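Local coordinates for protein glutathione peroxidase (Schistosoma mansoni, PDB 2V1M) that reduces hydrogen peroxide to water at the expense of glutathione, which is oxidised to its disulfide, at residues N49-Q54 with E92-Q97. Residues are numbered along the deposited sequence; the frame is centred on the assembly and turned at random.
Sequences NYRQLQ and EKYGVQ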
ATOM      1  N   ASN A  49       7.606   4.797   8.865  1.00  3.05           N
ATOM      2  CA  ASN A  49       6.464   4.170   8.155  1.00  3.14           C
ATOM      3  C   ASN A  49       6.457   2.656   8.366  1.00  2.99           C
ATOM      4  O   ASN A  49       5.411   2.085   8.713  1.00  3.13           O
ATOM      5  CB  ASN A  49       6.453   4.506   6.667  1.00  2.97           C
ATOM      6  CG  ASN A  49       5.812   5.842   6.415  1.00  3.46           C
ATOM      7  OD1 ASN A  49       4.587   5.928   6.236  1.00  4.05           O
ATOM      8  ND2 ASN A  49       6.621   6.890   6.387  1.00  5.06           N
ATOM      9  N   TYR A  50       7.594   1.983   8.114  1.00  2.98           N
ATOM     10  CA  TYR A  50       7.598   0.519   8.286  1.00  3.12           C
ATOM     11  C   TYR A  50       7.322   0.114   9.732  1.00  3.28           C
ATOM     12  O   TYR A  50       6.598  -0.845   9.975  1.00  3.35           O
ATOM     13  CB  TYR A  50       8.933  -0.052   7.816  1.00  3.08           C
ATOM     14  CG  TYR A  50       8.909  -0.406   6.337  1.00  3.16           C
ATOM     15  CD1 TYR A  50       8.332  -1.592   5.859  1.00  3.24           C
ATOM     16  CD2 TYR A  50       9.484   0.477   5.408  1.00  3.65           C
ATOM     17  CE1 TYR A  50       8.321  -1.874   4.492  1.00  3.25           C
ATOM     18  CE2 TYR A  50       9.460   0.210   4.024  1.00  3.78           C
ATOM     19  CZ  TYR A  50       8.875  -0.969   3.575  1.00  3.10           C
ATOM     20  OH  TYR A  50       8.851  -1.190   2.230  1.00  3.41           O
ATOM     21  N   ARG A  51       7.893   0.820  10.714  1.00  3.40           N
ATOM     22  CA  ARG A  51       7.665   0.453  12.121  1.00  3.44           C
ATOM     23  C   ARG A  51       6.179   0.578  12.441  1.00  3.12           C
ATOM     24  O   ARG A  51       5.582  -0.330  13.050  1.00  3.18           O
ATOM     25  CB  ARG A  51       8.478   1.335  13.077  1.00  4.36           C
ATOM     26  CG  ARG A  51       9.973   1.184  13.031  1.00  7.16           C
ATOM     27  CD  ARG A  51      10.503   0.029  13.815  0.80  8.28           C
ATOM     28  NE  ARG A  51      11.960   0.038  13.737  1.00  9.46           N
ATOM     29  CZ  ARG A  51      12.728  -1.026  13.651  1.00  8.12           C
ATOM     30  NH1 ARG A  51      12.188  -2.255  13.702  1.00  6.55           N
ATOM     31  NH2 ARG A  51      14.040  -0.823  13.528  0.80  6.05           N
ATOM     32  N   GLN A  52       5.570   1.705  12.079  1.00  2.92           N
ATOM     33  CA  GLN A  52       4.163   1.893  12.425  1.00  3.33           C
ATOM     34  C   GLN A  52       3.277   0.902  11.650  1.00  2.92           C
ATOM     35  O   GLN A  52       2.291   0.413  12.211  1.00  3.28           O
ATOM     36  CB  GLN A  52       3.712   3.314  12.166  1.00  3.39           C
ATOM     37  CG  GLN A  52       4.372   4.304  13.138  1.00  4.16           C
ATOM     38  CD  GLN A  52       3.766   5.692  13.088  1.00  5.17           C
ATOM     39  OE1 GLN A  52       2.768   5.948  12.421  1.00  4.78           O
ATOM     40  NE2 GLN A  52       4.359   6.603  13.826  0.80  9.40           N
ATOM     41  N   LEU A  53       3.577   0.671  10.369  1.00  2.89           N
ATOM     42  CA  LEU A  53       2.780  -0.310   9.617  1.00  3.22           C
ATOM     43  C   LEU A  53       2.842  -1.701  10.240  1.00  3.00           C
ATOM     44  O   LEU A  53       1.845  -2.418  10.286  1.00  3.22           O
ATOM     45  CB  LEU A  53       3.176  -0.333   8.137  1.00  3.22           C
ATOM     46  CG  LEU A  53       2.836   0.947   7.377  1.00  3.51           C
ATOM     47  CD1 LEU A  53       3.578   0.922   6.022  1.00  4.55           C
ATOM     48  CD2 LEU A  53       1.314   1.032   7.123  1.00  3.99           C
ATOM     49  N   GLN A  54       4.038  -2.122  10.669  1.00  3.02           N
ATOM     50  CA  GLN A  54       4.158  -3.454  11.285  1.00  2.90           C
ATOM     51  C   GLN A  54       3.385  -3.514  12.616  1.00  3.21           C
ATOM     52  O   GLN A  54       2.758  -4.551  12.922  1.00  3.23           O
ATOM     53  CB  GLN A  54       5.641  -3.815  11.460  1.00  3.23           C
ATOM     54  CG  GLN A  54       5.848  -5.113  12.213  1.00  3.02           C
ATOM     55  CD  GLN A  54       5.140  -6.305  11.670  1.00  3.25           C
ATOM     56  OE1 GLN A  54       4.809  -6.387  10.463  1.00  3.04           O
ATOM     57  NE2 GLN A  54       4.881  -7.281  12.573  1.00  2.91           N
ATOM     58  N   GLU A  92      14.319  -8.308   7.888  1.00  4.37           N
ATOM     59  CA  GLU A  92      15.308  -8.352   8.938  1.00  4.72           C
ATOM     60  C   GLU A  92      15.281  -7.119   9.819  1.00  4.28           C
ATOM     61  O   GLU A  92      15.542  -7.243  11.042  1.00  5.73           O
ATOM     62  CB  GLU A  92      16.703  -8.611   8.361  1.00  5.59           C
ATOM     63  CG  GLU A  92      16.784 -10.020   7.735  1.00  7.17           C
ATOM     64  CD  GLU A  92      18.166 -10.451   7.332  1.00  9.37           C
ATOM     65  OE1 GLU A  92      19.114  -9.669   7.454  1.00 11.75           O
ATOM     66  OE2 GLU A  92      18.287 -11.598   6.869  1.00 12.05           O
ATOM     67  N   LYS A  93      14.998  -5.946   9.261  1.00  3.72           N
ATOM     68  CA  LYS A  93      15.057  -4.732  10.060  1.00  3.93           C
ATOM     69  C   LYS A  93      13.779  -4.500  10.847  1.00  3.47           C
ATOM     70  O   LYS A  93      13.815  -4.027  11.985  1.00  4.45           O
ATOM     71  CB  LYS A  93      15.386  -3.497   9.217  1.00  4.56           C
ATOM     72  CG  LYS A  93      15.680  -2.260  10.052  1.00  5.17           C
ATOM     73  CD  LYS A  93      16.223  -1.091   9.250  1.00  6.43           C
ATOM     74  CE  LYS A  93      16.519   0.050  10.231  1.00  9.16           C
ATOM     75  NZ  LYS A  93      17.088   1.240   9.526  1.00 11.28           N
ATOM     76  N   TYR A  94      12.628  -4.775  10.225  1.00  3.42           N
ATOM     77  CA  TYR A  94      11.343  -4.399  10.834  1.00  4.17           C
ATOM     78  C   TYR A  94      10.491  -5.606  11.195  1.00  3.75           C
ATOM     79  O   TYR A  94       9.449  -5.459  11.849  1.00  4.73           O
ATOM     80  CB  TYR A  94      10.537  -3.483   9.903  1.00  4.57           C
ATOM     81  CG  TYR A  94      11.328  -2.317   9.378  1.00  4.07           C
ATOM     82  CD1 TYR A  94      11.776  -1.304  10.204  1.00  4.63           C
ATOM     83  CD2 TYR A  94      11.582  -2.223   8.005  1.00  5.47           C
ATOM     84  CE1 TYR A  94      12.521  -0.233   9.680  1.00  5.50           C
ATOM     85  CE2 TYR A  94      12.290  -1.182   7.465  1.00  5.52           C
ATOM     86  CZ  TYR A  94      12.766  -0.201   8.290  1.00  5.16           C
ATOM     87  OH  TYR A  94      13.448   0.833   7.701  1.00  6.70           O
ATOM     88  N   GLY A  95      10.860  -6.793  10.736  1.00  3.47           N
ATOM     89  CA  GLY A  95      10.011  -7.964  10.958  1.00  3.98           C
ATOM     90  C   GLY A  95       8.651  -7.846  10.252  1.00  2.98           C
ATOM     91  O   GLY A  95       7.638  -8.319  10.765  1.00  3.36           O
ATOM     92  N   VAL A  96       8.654  -7.271   9.033  1.00  3.24           N
ATOM     93  CA  VAL A  96       7.418  -7.094   8.303  1.00  3.20           C
ATOM     94  C   VAL A  96       6.673  -8.431   8.138  1.00  3.21           C
ATOM     95  O   VAL A  96       7.233  -9.396   7.575  1.00  3.62           O
ATOM     96  CB  VAL A  96       7.703  -6.512   6.910  1.00  3.33           C
ATOM     97  CG1 VAL A  96       6.470  -6.585   6.013  1.00  4.34           C
ATOM     98  CG2 VAL A  96       8.185  -5.068   7.052  1.00  4.46           C
ATOM     99  N   GLN A  97       5.408  -8.425   8.569  1.00  2.93           N
ATOM    100  CA  GLN A  97       4.530  -9.601   8.405  1.00  2.97           C
ATOM    101  C   GLN A  97       3.389  -9.344   7.452  1.00  3.26           C
ATOM    102  O   GLN A  97       2.659 -10.288   7.115  1.00  4.87           O
ATOM    103  CB  GLN A  97       3.989 -10.053   9.756  1.00  3.04           C
ATOM    104  CG  GLN A  97       5.054 -10.605  10.663  1.00  3.36           C
ATOM    105  CD  GLN A  97       4.463 -10.914  12.006  1.00  3.19           C
ATOM    106  OE1 GLN A  97       3.977 -10.020  12.703  1.00  4.10           O
ATOM    107  NE2 GLN A  97       4.410 -12.202  12.368  1.00  4.08           N
TER
HETATM  108  O   HOH W   1       9.472  -3.382  13.659  1.00  6.36           O
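Arg51 and Tyr94 lie 6.2 Å apart at CA, Gln54 and Val96 5.7 Å (CA to CA), where a turn of helix 46-60 meets the C-terminal end of helix 83-94 and the loop leaving it. Gly95 breaks that helix with positive phi (64°), and the chain then runs on past Gln54. The Tyr94 ring packs against helix 46-60: Tyr50 CB sits over the middle of one face, 3.5 Å from the ring centroid, while Lys93 CG lies toward the rim of the opposite face. The two tyrosine rings are nearly parallel (4°) but slid apart with little overlap, and Val96 CG2 packs obliquely against Tyr50 CD1. The Tyr94 hydroxyl reaches Asp47, which also forms a salt bridge with Lys93. Bent at chi2 (-82°), Arg51 lays a guanidinium face on the edge of the Tyr94 ring; its NH1 bonds Lys93 O (3.0 Å) and, through a water, Tyr94 O, so two carbonyls at the helix end are engaged. Gln54 grips the loop with both ends of its amide: OE1 accepts from Gln97 N (2.8 Å), which approaches from above the carbonyl plane, and NE2 donates to Gln97 OE1 (2.9 Å), close to the Gln54 amide plane. Such packing of one helix against the C-terminal end of another belongs to the thioredoxin fold of glutathione peroxidases, joining the helix after strand 33-39 to the exit of helix 83-94, just ahead of edge strand 99-100.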